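PDB 3MC9: Alr2269 protein from Nostoc sp., which probably helps to insert and assemble beta-barrel proteins in the outer membrane, as an Omp85-type protein whose periplasmic part carries POTRA domains. Local coordinates for residues A[74-79]-A[132-137]; A[65-70]-A[86-91]; A[81-86]-A[109-114]; A[203-208]-A[213-218]. One frame throughout, in Å; residues are numbered along the deposited sequence.

Interaction 1. Residues A[74-79]-A[132-137]; sequences GQLTPE and FIVQPN
L76 and P136 have the nearest CA atoms across the contact, 7.8 Å apart. Residues 74-77 form an irregular loop that runs into the helix beginning at P78, whereas 132-136 is extended strand, and no hydrogen bond joins the two; the link is apolar and rests on one branch of L76. With CG anti to the backbone N (chi1 -169°), L76 carries CD1 over to the strand, where it lies 4.0 Å from CG2 of V134. The same CD1 stands 4.1 Å from CG of P136. L76 and V134 cross at about a right angle, and CG2 is the valine branch that CD1 meets. Leucine suits this loop position because its reach brings one methyl to both V134 and P136, while the other branch, CD2, packs on V69; V134 and P136 offer compact apolar surface two residues apart along the strand. On the loop side T77 is the N-cap residue of the helix, and its OG1 donates a 2.6 Å hydrogen bond to OE1 of E79, a link made within the helix start. Beyond the pair, L76 also packs on P71 of strand 62-71, while V134 rests on F114 of strand 114-124 and I108 of helix 98-110.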
loop_
_atom_site.group_PDB
_atom_site.type_symbol
_atom_site.label_atom_id
_atom_site.label_comp_id
_atom_site.label_asym_id
_atom_site.label_seq_id
_atom_site.Cartn_x
_atom_site.Cartn_y
_atom_site.Cartn_z
ATOM N N GLY A 74 -11.402 -5.138 12.418
ATOM C CA GLY A 74 -12.600 -4.932 11.617
ATOM C C GLY A 74 -12.975 -6.200 10.865
ATOM O O GLY A 74 -12.664 -7.310 11.304
ATOM N N GLN A 75 -13.663 -6.028 9.740
ATOM C CA GLN A 75 -13.999 -7.136 8.854
ATOM C C GLN A 75 -13.194 -7.062 7.583
ATOM O O GLN A 75 -12.754 -5.992 7.177
ATOM C CB GLN A 75 -15.472 -7.121 8.454
ATOM C CG GLN A 75 -16.401 -7.761 9.431
ATOM C CD GLN A 75 -17.148 -6.729 10.216
ATOM O OE1 GLN A 75 -18.299 -6.422 9.907
ATOM N NE2 GLN A 75 -16.482 -6.138 11.207
ATOM N N LEU A 76 -13.030 -8.215 6.950
ATOM C CA LEU A 76 -12.405 -8.288 5.649
ATOM C C LEU A 76 -13.491 -8.522 4.618
ATOM O O LEU A 76 -14.190 -9.534 4.654
ATOM C CB LEU A 76 -11.376 -9.415 5.588
ATOM C CG LEU A 76 -10.477 -9.392 4.345
ATOM C CD1 LEU A 76 -9.759 -8.042 4.229
ATOM C CD2 LEU A 76 -9.464 -10.528 4.386
ATOM N N THR A 77 -13.637 -7.565 3.716
ATOM C CA THR A 77 -14.516 -7.716 2.567
ATOM C C THR A 77 -14.094 -8.942 1.741
ATOM O O THR A 77 -12.910 -9.255 1.649
ATOM C CB THR A 77 -14.522 -6.415 1.694
ATOM O OG1 THR A 77 -14.820 -6.728 0.331
ATOM C CG2 THR A 77 -13.173 -5.720 1.727
ATOM N N PRO A 78 -15.066 -9.662 1.166
ATOM C CA PRO A 78 -14.719 -10.767 0.267
ATOM C C PRO A 78 -13.954 -10.307 -0.974
ATOM O O PRO A 78 -13.149 -11.072 -1.514
ATOM C CB PRO A 78 -16.080 -11.362 -0.128
ATOM C CG PRO A 78 -17.115 -10.414 0.382
ATOM C CD PRO A 78 -16.496 -9.672 1.517
ATOM N N GLU A 79 -14.208 -9.077 -1.413
ATOM C CA GLU A 79 -13.491 -8.505 -2.544
ATOM C C GLU A 79 -12.011 -8.319 -2.201
ATOM O O GLU A 79 -11.147 -8.554 -3.048
ATOM C CB GLU A 79 -14.097 -7.162 -2.976
ATOM C CG GLU A 79 -15.466 -7.261 -3.694
ATOM C CD GLU A 79 -16.660 -7.521 -2.758
ATOM O OE1 GLU A 79 -16.560 -7.265 -1.534
ATOM O OE2 GLU A 79 -17.714 -7.985 -3.261
ATOM N N PHE A 132 -2.397 -15.136 6.526
ATOM C CA PHE A 132 -2.011 -13.824 6.029
ATOM C C PHE A 132 -2.943 -12.858 6.717
ATOM O O PHE A 132 -4.163 -12.915 6.519
ATOM C CB PHE A 132 -2.125 -13.731 4.512
ATOM C CG PHE A 132 -1.095 -14.552 3.785
ATOM C CD1 PHE A 132 0.231 -14.126 3.707
ATOM C CD2 PHE A 132 -1.441 -15.765 3.206
ATOM C CE1 PHE A 132 1.189 -14.893 3.055
ATOM C CE2 PHE A 132 -0.496 -16.535 2.557
ATOM C CZ PHE A 132 0.829 -16.105 2.485
ATOM N N ILE A 133 -2.373 -12.006 7.562
ATOM C CA ILE A 133 -3.154 -11.051 8.329
ATOM C C ILE A 133 -2.922 -9.686 7.720
ATOM O O ILE A 133 -1.794 -9.205 7.631
ATOM C CB ILE A 133 -2.789 -11.104 9.829
ATOM C CG1 ILE A 133 -3.056 -12.516 10.364
ATOM C CG2 ILE A 133 -3.602 -10.064 10.626
ATOM C CD1 ILE A 133 -2.106 -12.957 11.443
ATOM N N VAL A 134 -4.003 -9.074 7.257
ATOM C CA VAL A 134 -3.901 -7.867 6.467
ATOM C C VAL A 134 -4.780 -6.783 7.081
ATOM O O VAL A 134 -5.814 -7.077 7.676
ATOM C CB VAL A 134 -4.302 -8.127 5.008
ATOM C CG1 VAL A 134 -3.478 -9.282 4.417
ATOM C CG2 VAL A 134 -5.794 -8.420 4.889
ATOM N N GLN A 135 -4.344 -5.538 6.944
ATOM C CA GLN A 135 -5.074 -4.385 7.454
ATOM C C GLN A 135 -5.416 -3.531 6.258
ATOM O O GLN A 135 -4.537 -2.890 5.685
ATOM C CB GLN A 135 -4.222 -3.601 8.452
ATOM C CG GLN A 135 -4.931 -2.419 9.127
ATOM C CD GLN A 135 -6.352 -2.729 9.604
ATOM O OE1 GLN A 135 -7.307 -2.129 9.123
ATOM N NE2 GLN A 135 -6.491 -3.649 10.553
ATOM N N PRO A 136 -6.691 -3.556 5.835
ATOM C CA PRO A 136 -7.075 -2.726 4.703
ATOM C C PRO A 136 -6.776 -1.249 4.948
ATOM O O PRO A 136 -6.862 -0.772 6.080
ATOM C CB PRO A 136 -8.590 -2.955 4.586
ATOM C CG PRO A 136 -8.849 -4.234 5.289
ATOM C CD PRO A 136 -7.807 -4.372 6.340
ATOM N N ASN A 137 -6.415 -0.539 3.884
ATOM C CA ASN A 137 -6.234 0.916 3.963
ATOM C C ASN A 137 -7.555 1.565 4.366
ATOM O O ASN A 137 -8.624 1.023 4.070
ATOM C CB ASN A 137 -5.822 1.485 2.608
ATOM C CG ASN A 137 -4.344 1.291 2.296
ATOM O OD1 ASN A 137 -3.486 1.365 3.174
ATOM N ND2 ASN A 137 -4.046 1.070 1.029
#

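Interaction 2. Residues A[65-70]-A[86-91]; sequences SEVLVR and NVIRTQ
V67 meets residues 88-91 with both of its methyl groups, each serving a different neighbour. CG1 reaches tip to tip toward I88, coming within 3.8 Å of its CD1. CG2 faces the turn beyond, where it lies 3.7 Å from the backbone O of T90 and also touches the T90 methyl CG2. The same V67 CG2 is 3.8 Å from CA of Q91. A beta-branched valine fits here, since one short side chain presents two apolar tips to a curved segment. The I88 tip gets there by an uncommon turn, CG1 lying between the backbone N and the carbonyl carbon (chi1 66°), from which the extended remainder of the chain points at the strand. Threonine has a double duty at position 90: its methyl joins the apolar contact while its hydroxyl OG1 is hydrogen-bonded to OD2 of D104 and to OG1 of T96. D104 also accepts from the backbone N of R89 through OD1, so this one carboxylate holds the segment by two neighbouring residues. On the strand side, the V67 carbonyl O is bonded to Y85 OH. V67 thus belongs to the layer between sheet and helices: strand 62-71 supplies it, F132 of strand 127-136 packs against both V67 and I88, and I88 continues onto I108 of helix 98-110, with the loop after helix 78-87 packed against V67.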
loop_
_atom_site.group_PDB
_atom_site.type_symbol
_atom_site.label_atom_id
_atom_site.label_comp_id
_atom_site.label_asym_id
_atom_site.label_seq_id
_atom_site.Cartn_x
_atom_site.Cartn_y
_atom_site.Cartn_z
ATOM N N SER A 65 -0.822 -26.943 4.887
ATOM C CA SER A 65 -2.142 -27.602 4.997
ATOM C C SER A 65 -3.321 -26.674 4.736
ATOM O O SER A 65 -4.395 -27.133 4.315
ATOM C CB SER A 65 -2.339 -28.244 6.374
ATOM O OG SER A 65 -2.252 -27.277 7.414
ATOM N N GLU A 66 -3.133 -25.388 5.023
ATOM C CA GLU A 66 -4.238 -24.419 5.026
ATOM C C GLU A 66 -3.728 -22.986 4.902
ATOM O O GLU A 66 -2.717 -22.630 5.492
ATOM C CB GLU A 66 -5.043 -24.558 6.318
ATOM C CG GLU A 66 -6.545 -24.443 6.103
ATOM C CD GLU A 66 -7.363 -24.554 7.392
ATOM O OE1 GLU A 66 -6.906 -25.200 8.364
ATOM O OE2 GLU A 66 -8.485 -24.000 7.420
ATOM N N VAL A 67 -4.418 -22.189 4.092
ATOM C CA VAL A 67 -4.137 -20.760 3.994
ATOM C C VAL A 67 -5.366 -20.014 4.437
ATOM O O VAL A 67 -6.457 -20.250 3.923
ATOM C CB VAL A 67 -3.748 -20.314 2.562
ATOM C CG1 VAL A 67 -3.576 -18.774 2.508
ATOM C CG2 VAL A 67 -2.463 -21.002 2.137
ATOM N N LEU A 68 -5.190 -19.139 5.416
ATOM C CA LEU A 68 -6.273 -18.289 5.897
ATOM C C LEU A 68 -5.878 -16.838 5.605
ATOM O O LEU A 68 -4.717 -16.448 5.779
ATOM C CB LEU A 68 -6.519 -18.492 7.405
ATOM C CG LEU A 68 -6.722 -19.918 7.954
ATOM C CD1 LEU A 68 -7.109 -19.911 9.467
ATOM C CD2 LEU A 68 -7.773 -20.661 7.161
ATOM N N VAL A 69 -6.831 -16.052 5.121
ATOM C CA VAL A 69 -6.621 -14.621 4.915
ATOM C C VAL A 69 -7.521 -13.922 5.911
ATOM O O VAL A 69 -8.721 -14.149 5.893
ATOM C CB VAL A 69 -7.002 -14.194 3.498
ATOM C CG1 VAL A 69 -6.931 -12.675 3.374
ATOM C CG2 VAL A 69 -6.094 -14.877 2.475
ATOM N N ARG A 70 -6.948 -13.103 6.791
ATOM C CA ARG A 70 -7.705 -12.516 7.904
ATOM C C ARG A 70 -7.460 -11.015 8.044
ATOM O O ARG A 70 -6.348 -10.558 7.829
ATOM C CB ARG A 70 -7.323 -13.185 9.237
ATOM C CG ARG A 70 -7.723 -14.648 9.374
ATOM C CD ARG A 70 -9.239 -14.825 9.354
ATOM N NE ARG A 70 -9.631 -16.226 9.507
ATOM C CZ ARG A 70 -9.993 -17.044 8.515
ATOM N NH1 ARG A 70 -10.323 -18.304 8.797
ATOM N NH2 ARG A 70 -10.037 -16.628 7.244
ATOM N N ASN A 86 -5.583 -13.803 -5.078
ATOM C CA ASN A 86 -5.080 -13.562 -6.435
ATOM C C ASN A 86 -3.563 -13.426 -6.597
ATOM O O ASN A 86 -3.046 -13.673 -7.677
ATOM C CB ASN A 86 -5.690 -12.277 -7.012
ATOM C CG ASN A 86 -7.140 -12.436 -7.425
ATOM O OD1 ASN A 86 -7.719 -13.530 -7.397
ATOM N ND2 ASN A 86 -7.738 -11.327 -7.814
ATOM N N VAL A 87 -2.852 -12.981 -5.568
ATOM C CA VAL A 87 -1.433 -12.636 -5.747
ATOM C C VAL A 87 -0.448 -13.495 -4.966
ATOM O O VAL A 87 0.755 -13.470 -5.254
ATOM C CB VAL A 87 -1.181 -11.156 -5.415
ATOM C CG1 VAL A 87 -2.017 -10.270 -6.334
ATOM C CG2 VAL A 87 -1.477 -10.866 -3.952
ATOM N N ILE A 88 -0.942 -14.242 -3.975
ATOM C CA ILE A 88 -0.092 -15.151 -3.221
ATOM C C ILE A 88 0.069 -16.458 -3.987
ATOM O O ILE A 88 -0.828 -16.881 -4.717
ATOM C CB ILE A 88 -0.623 -15.388 -1.779
ATOM C CG1 ILE A 88 -1.961 -16.128 -1.768
ATOM C CG2 ILE A 88 -0.757 -14.061 -1.048
ATOM C CD1 ILE A 88 -2.395 -16.580 -0.363
ATOM N N ARG A 89 1.237 -17.071 -3.867
ATOM C CA ARG A 89 1.457 -18.398 -4.419
ATOM C C ARG A 89 1.288 -19.460 -3.347
ATOM O O ARG A 89 0.904 -20.575 -3.649
ATOM C CB ARG A 89 2.858 -18.533 -4.992
ATOM C CG ARG A 89 3.084 -17.931 -6.363
ATOM C CD ARG A 89 4.541 -18.198 -6.790
ATOM N NE ARG A 89 4.739 -19.463 -7.512
ATOM C CZ ARG A 89 5.921 -20.053 -7.706
ATOM N NH1 ARG A 89 7.036 -19.525 -7.203
ATOM N NH2 ARG A 89 5.996 -21.188 -8.401
ATOM N N THR A 90 1.623 -19.143 -2.099
ATOM C CA THR A 90 1.454 -20.117 -1.017
ATOM C C THR A 90 0.023 -20.671 -1.018
ATOM O O THR A 90 -0.956 -19.927 -1.119
ATOM C CB THR A 90 1.847 -19.525 0.338
ATOM O OG1 THR A 90 3.266 -19.282 0.341
ATOM C CG2 THR A 90 1.490 -20.464 1.479
ATOM N N GLN A 91 -0.104 -21.993 -0.963
ATOM C CA GLN A 91 -1.421 -22.606 -1.152
ATOM C C GLN A 91 -1.496 -23.950 -0.453
ATOM O O GLN A 91 -0.468 -24.596 -0.236
ATOM C CB GLN A 91 -1.788 -22.684 -2.660
ATOM C CG GLN A 91 -1.606 -24.024 -3.321
ATOM C CD GLN A 91 -2.002 -24.047 -4.809
ATOM O OE1 GLN A 91 -1.425 -23.345 -5.629
ATOM N NE2 GLN A 91 -2.956 -24.901 -5.152
#

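Interaction 3. Residues A[81-86]-A[109-114]; sequences ETQVYN and FGTGFF
Q83 lies against F113 where helix 78-87 meets the end of helix 98-110, the two helices that pack on the sheet of this POTRA domain. From CB, which points toward residues 109-114, the chain passes to CG, 4.1 Å from CE2 of the F113 ring. A bend at chi2 (-72°) then turns the amide across the edge of the ring, and CD comes to 3.6 Å from the same CE2. OE1 is farther off, while NE2 reaches 3.5 Å from F113 CE2, at the ring edge and near its plane. Amide and ring planes stand 71° apart. NE2 also meets T111, whose CB is 3.8 Å away. Glutamine suits this partly exposed spot because a flexible chain can bring its amide to the edge of an aromatic ring without burying a charge. One residue on, V84 turns inward: its CG2 approaches F114 obliquely, and valine and phenylalanine both continue onto I108. G112 follows the helix with positive phi, a backbone shape in which a side chain would crowd the preceding carbonyl. T111 OG1 is hydrogen-bonded to O of I108 and also accepts a weak but nearly straight bond from N of F113, at 3.5 Å and 177°.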
loop_
_atom_site.group_PDB
_atom_site.type_symbol
_atom_site.label_atom_id
_atom_site.label_comp_id
_atom_site.label_asym_id
_atom_site.label_seq_id
_atom_site.Cartn_x
_atom_site.Cartn_y
_atom_site.Cartn_z
ATOM N N GLU A 81 -10.380 -10.032 0.275
ATOM C CA GLU A 81 -9.862 -11.381 0.488
ATOM C C GLU A 81 -9.409 -11.992 -0.850
ATOM O O GLU A 81 -8.336 -12.599 -0.954
ATOM C CB GLU A 81 -10.931 -12.262 1.137
ATOM C CG GLU A 81 -10.367 -13.449 1.882
ATOM C CD GLU A 81 -11.432 -14.460 2.294
ATOM O OE1 GLU A 81 -12.572 -14.057 2.582
ATOM O OE2 GLU A 81 -11.123 -15.657 2.337
ATOM N N THR A 82 -10.247 -11.810 -1.864
ATOM C CA THR A 82 -9.963 -12.254 -3.219
ATOM C C THR A 82 -8.691 -11.620 -3.761
ATOM O O THR A 82 -7.901 -12.278 -4.430
ATOM C CB THR A 82 -11.138 -11.918 -4.150
ATOM O OG1 THR A 82 -12.327 -12.537 -3.639
ATOM C CG2 THR A 82 -10.879 -12.395 -5.577
ATOM N N GLN A 83 -8.510 -10.336 -3.483
ATOM C CA GLN A 83 -7.291 -9.619 -3.875
ATOM C C GLN A 83 -6.060 -10.331 -3.335
ATOM O O GLN A 83 -5.094 -10.529 -4.055
ATOM C CB GLN A 83 -7.301 -8.181 -3.340
ATOM C CG GLN A 83 -8.204 -7.237 -4.097
ATOM C CD GLN A 83 -7.654 -6.880 -5.460
ATOM O OE1 GLN A 83 -8.396 -6.799 -6.431
ATOM N NE2 GLN A 83 -6.350 -6.685 -5.541
ATOM N N VAL A 84 -6.097 -10.691 -2.055
ATOM C CA VAL A 84 -4.998 -11.439 -1.435
ATOM C C VAL A 84 -4.782 -12.790 -2.142
ATOM O O VAL A 84 -3.660 -13.104 -2.558
ATOM C CB VAL A 84 -5.233 -11.642 0.085
ATOM C CG1 VAL A 84 -4.180 -12.563 0.695
ATOM C CG2 VAL A 84 -5.257 -10.300 0.804
ATOM N N TYR A 85 -5.851 -13.564 -2.312
ATOM C CA TYR A 85 -5.741 -14.908 -2.910
ATOM C C TYR A 85 -5.195 -14.843 -4.337
ATOM O O TYR A 85 -4.402 -15.687 -4.730
ATOM C CB TYR A 85 -7.068 -15.695 -2.838
ATOM C CG TYR A 85 -7.310 -16.390 -1.497
ATOM C CD1 TYR A 85 -6.514 -17.457 -1.087
ATOM C CD2 TYR A 85 -8.330 -15.980 -0.644
ATOM C CE1 TYR A 85 -6.728 -18.091 0.133
ATOM C CE2 TYR A 85 -8.551 -16.612 0.582
ATOM C CZ TYR A 85 -7.751 -17.664 0.963
ATOM O OH TYR A 85 -7.962 -18.277 2.184
ATOM N N ASN A 86 -5.583 -13.803 -5.078
ATOM C CA ASN A 86 -5.080 -13.562 -6.435
ATOM C C ASN A 86 -3.563 -13.426 -6.597
ATOM O O ASN A 86 -3.046 -13.673 -7.677
ATOM C CB ASN A 86 -5.690 -12.277 -7.012
ATOM C CG ASN A 86 -7.140 -12.436 -7.425
ATOM O OD1 ASN A 86 -7.719 -13.530 -7.397
ATOM N ND2 ASN A 86 -7.738 -11.327 -7.814
ATOM N N PHE A 109 1.127 -6.330 -0.570
ATOM C CA PHE A 109 1.338 -4.893 -0.497
ATOM C C PHE A 109 1.220 -4.291 -1.882
ATOM O O PHE A 109 0.658 -3.205 -2.041
ATOM C CB PHE A 109 2.731 -4.557 0.040
ATOM C CG PHE A 109 2.782 -4.346 1.513
ATOM C CD1 PHE A 109 2.058 -3.314 2.100
ATOM C CD2 PHE A 109 3.592 -5.140 2.319
ATOM C CE1 PHE A 109 2.109 -3.109 3.492
ATOM C CE2 PHE A 109 3.671 -4.924 3.709
ATOM C CZ PHE A 109 2.918 -3.921 4.295
ATOM N N GLY A 110 1.768 -5.012 -2.865
ATOM C CA GLY A 110 1.772 -4.596 -4.255
ATOM C C GLY A 110 0.400 -4.277 -4.791
ATOM O O GLY A 110 0.264 -3.405 -5.612
ATOM N N THR A 111 -0.627 -4.975 -4.326
ATOM C CA THR A 111 -1.995 -4.649 -4.731
ATOM C C THR A 111 -2.372 -3.207 -4.362
ATOM O O THR A 111 -3.247 -2.630 -4.979
ATOM C CB THR A 111 -3.033 -5.576 -4.072
ATOM O OG1 THR A 111 -3.121 -5.290 -2.659
ATOM C CG2 THR A 111 -2.672 -7.039 -4.314
ATOM N N GLY A 112 -1.736 -2.657 -3.330
ATOM C CA GLY A 112 -1.972 -1.276 -2.944
ATOM C C GLY A 112 -3.112 -1.031 -1.970
ATOM O O GLY A 112 -3.287 0.096 -1.523
ATOM N N PHE A 113 -3.889 -2.058 -1.628
ATOM C CA PHE A 113 -5.053 -1.839 -0.766
ATOM C C PHE A 113 -4.782 -1.916 0.743
ATOM O O PHE A 113 -5.678 -1.596 1.530
ATOM C CB PHE A 113 -6.181 -2.805 -1.105
ATOM C CG PHE A 113 -6.777 -2.605 -2.463
ATOM C CD1 PHE A 113 -7.580 -1.512 -2.724
ATOM C CD2 PHE A 113 -6.568 -3.537 -3.471
ATOM C CE1 PHE A 113 -8.148 -1.331 -3.982
ATOM C CE2 PHE A 113 -7.126 -3.369 -4.719
ATOM C CZ PHE A 113 -7.924 -2.267 -4.980
ATOM N N PHE A 114 -3.572 -2.295 1.157
ATOM C CA PHE A 114 -3.303 -2.570 2.578
ATOM C C PHE A 114 -2.197 -1.750 3.190
ATOM O O PHE A 114 -1.185 -1.493 2.546
ATOM C CB PHE A 114 -2.942 -4.043 2.746
ATOM C CG PHE A 114 -3.902 -4.948 2.086
ATOM C CD1 PHE A 114 -5.092 -5.293 2.716
ATOM C CD2 PHE A 114 -3.653 -5.423 0.809
ATOM C CE1 PHE A 114 -6.005 -6.122 2.079
ATOM C CE2 PHE A 114 -4.536 -6.245 0.189
ATOM C CZ PHE A 114 -5.721 -6.598 0.810
#

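Interaction 4. Residues A[203-208]-A[213-218]; sequences APQVSE and TLQVAE
The carbonyl O of T213 is gripped by two donors of Q205, which come from opposite faces of its plane. The backbone N of Q205 gives the regular strand bond at 3.1 Å to O of T213, and its side-chain NE2 reaches the same O at 3.2 Å, well above the carbonyl plane and less straight (145°). In return, N of T213 donates to O of Q205 at 2.8 Å, in the carbonyl plane. Q205 and T213 are thus an antiparallel hydrogen-bonded pair. The glutamine folds back on its partner because CG sits between the backbone N and the carbonyl carbon (chi1 51°) and the chain bends again at chi2. This lays CG against CB of T213, 3.5 Å away, so a flexible residue at an exposed edge both packs and bonds. Q215 CB lies near the same NE2. A water accepts from N of Q215 (2.9 Å) and donates to O of A203, bridging the strands between the Q205-T213 pair and the direct backbone bond of Q215 with V201. P204 CB meets L214 CD2 at 3.6 Å, an apolar pair that faces L179 and I183 of helix 176-192. The whole forms part of the beta hairpin of strands 199-206 and 211-217, in the sheet of the second POTRA domain.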
loop_
_atom_site.group_PDB
_atom_site.type_symbol
_atom_site.label_atom_id
_atom_site.label_comp_id
_atom_site.label_asym_id
_atom_site.label_seq_id
_atom_site.Cartn_x
_atom_site.Cartn_y
_atom_site.Cartn_z
ATOM N N ALA A 203 8.016 8.079 2.106
ATOM C CA ALA A 203 6.781 7.459 1.624
ATOM C C ALA A 203 5.555 8.282 2.065
ATOM O O ALA A 203 5.634 9.060 3.024
ATOM C CB ALA A 203 6.684 6.044 2.147
ATOM N N PRO A 204 4.413 8.121 1.364
ATOM C CA PRO A 204 3.183 8.802 1.810
ATOM C C PRO A 204 2.795 8.406 3.246
ATOM O O PRO A 204 2.781 7.210 3.565
ATOM C CB PRO A 204 2.118 8.317 0.821
ATOM C CG PRO A 204 2.844 7.705 -0.322
ATOM C CD PRO A 204 4.198 7.292 0.168
ATOM N N GLN A 205 2.506 9.389 4.100
ATOM C CA GLN A 205 2.032 9.090 5.463
ATOM C C GLN A 205 0.499 9.157 5.555
ATOM O O GLN A 205 -0.132 10.188 5.265
ATOM C CB GLN A 205 2.741 9.935 6.543
ATOM C CG GLN A 205 2.780 11.432 6.307
ATOM C CD GLN A 205 4.192 12.042 6.391
ATOM O OE1 GLN A 205 4.980 11.707 7.273
ATOM N NE2 GLN A 205 4.497 12.953 5.470
ATOM N N VAL A 206 -0.080 8.023 5.937
ATOM C CA VAL A 206 -1.526 7.827 5.950
ATOM C C VAL A 206 -2.065 7.792 7.371
ATOM O O VAL A 206 -1.592 7.021 8.207
ATOM C CB VAL A 206 -1.928 6.503 5.274
ATOM C CG1 VAL A 206 -3.444 6.445 5.083
ATOM C CG2 VAL A 206 -1.218 6.342 3.951
ATOM N N SER A 207 -3.069 8.621 7.636
ATOM C CA SER A 207 -3.769 8.595 8.920
ATOM C C SER A 207 -4.871 7.561 8.911
ATOM O O SER A 207 -5.440 7.271 7.862
ATOM C CB SER A 207 -4.395 9.957 9.214
ATOM O OG SER A 207 -3.484 10.798 9.876
ATOM N N GLU A 208 -5.200 7.044 10.095
ATOM C CA GLU A 208 -6.385 6.203 10.279
ATOM C C GLU A 208 -7.663 6.908 9.808
ATOM O O GLU A 208 -8.605 6.241 9.387
ATOM C CB GLU A 208 -6.541 5.758 11.740
ATOM C CG GLU A 208 -5.820 4.453 12.084
ATOM C CD GLU A 208 -6.306 3.829 13.407
ATOM O OE1 GLU A 208 -7.533 3.719 13.621
ATOM O OE2 GLU A 208 -5.456 3.432 14.230
ATOM N N THR A 213 -0.571 12.567 3.845
ATOM C CA THR A 213 0.330 13.693 3.771
ATOM C C THR A 213 1.538 13.315 2.910
ATOM O O THR A 213 2.253 12.355 3.221
ATOM C CB THR A 213 0.808 14.114 5.165
ATOM O OG1 THR A 213 -0.328 14.301 6.021
ATOM C CG2 THR A 213 1.638 15.391 5.099
ATOM N N LEU A 214 1.746 14.067 1.832
ATOM C CA LEU A 214 2.910 13.911 0.951
ATOM C C LEU A 214 3.916 15.023 1.231
ATOM O O LEU A 214 3.654 16.203 0.990
ATOM C CB LEU A 214 2.501 13.980 -0.515
ATOM C CG LEU A 214 1.431 13.003 -0.988
ATOM C CD1 LEU A 214 1.070 13.303 -2.460
ATOM C CD2 LEU A 214 1.946 11.579 -0.805
ATOM N N GLN A 215 5.058 14.632 1.763
ATOM C CA GLN A 215 6.154 15.536 2.024
ATOM C C GLN A 215 6.920 15.645 0.715
ATOM O O GLN A 215 7.296 14.615 0.166
ATOM C CB GLN A 215 7.015 14.888 3.099
ATOM C CG GLN A 215 7.887 15.813 3.883
ATOM C CD GLN A 215 8.270 15.187 5.231
ATOM O OE1 GLN A 215 9.119 14.296 5.302
ATOM N NE2 GLN A 215 7.620 15.642 6.301
ATOM N N VAL A 216 7.133 16.873 0.226
ATOM C CA VAL A 216 7.796 17.131 -1.052
ATOM C C VAL A 216 8.964 18.103 -0.876
ATOM O O VAL A 216 8.816 19.143 -0.241
ATOM C CB VAL A 216 6.820 17.739 -2.096
ATOM C CG1 VAL A 216 7.514 17.926 -3.430
ATOM C CG2 VAL A 216 5.615 16.861 -2.275
ATOM N N ALA A 217 10.124 17.738 -1.416
ATOM C CA ALA A 217 11.255 18.652 -1.553
ATOM C C ALA A 217 11.032 19.333 -2.881
ATOM O O ALA A 217 11.324 18.785 -3.914
ATOM C CB ALA A 217 12.586 17.893 -1.554
ATOM N N GLU A 218 10.448 20.515 -2.850
ATOM C CA GLU A 218 10.007 21.183 -4.067
ATOM C C GLU A 218 11.145 21.796 -4.835
ATOM O O GLU A 218 11.099 21.876 -6.050
ATOM C CB GLU A 218 8.995 22.293 -3.702
ATOM C CG GLU A 218 7.771 21.733 -3.006
ATOM C CD GLU A 218 6.646 22.732 -2.863
ATOM O OE1 GLU A 218 6.926 23.914 -2.622
ATOM O OE2 GLU A 218 5.479 22.298 -2.957
HETATM O O HOH W 1 6.036 11.937 2.027
#

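Interactions 1, 2 and 3 belong to one POTRA domain and touch one another; interaction 4 lies in the next, its centre about 22 Å or more from the others. All three of the first group draw on helix 78-87 or its ends: interaction 1 at its start, interaction 3 along its middle, interaction 2 where the chain leaves it. Interactions 1 and 2 reach adjacent strands of one sheet, whose F132 backbone bonds to L68 and R70, and interaction 3 is nested within the loop closed by interaction 1. Interactions 2 and 3 are buried, interaction 1 partly so, and none has a hydrogen bond between its segments. Surface interaction 4 relies mainly on backbone, amide and water bonds, with one apolar pair, P204 and L214, on the helix side.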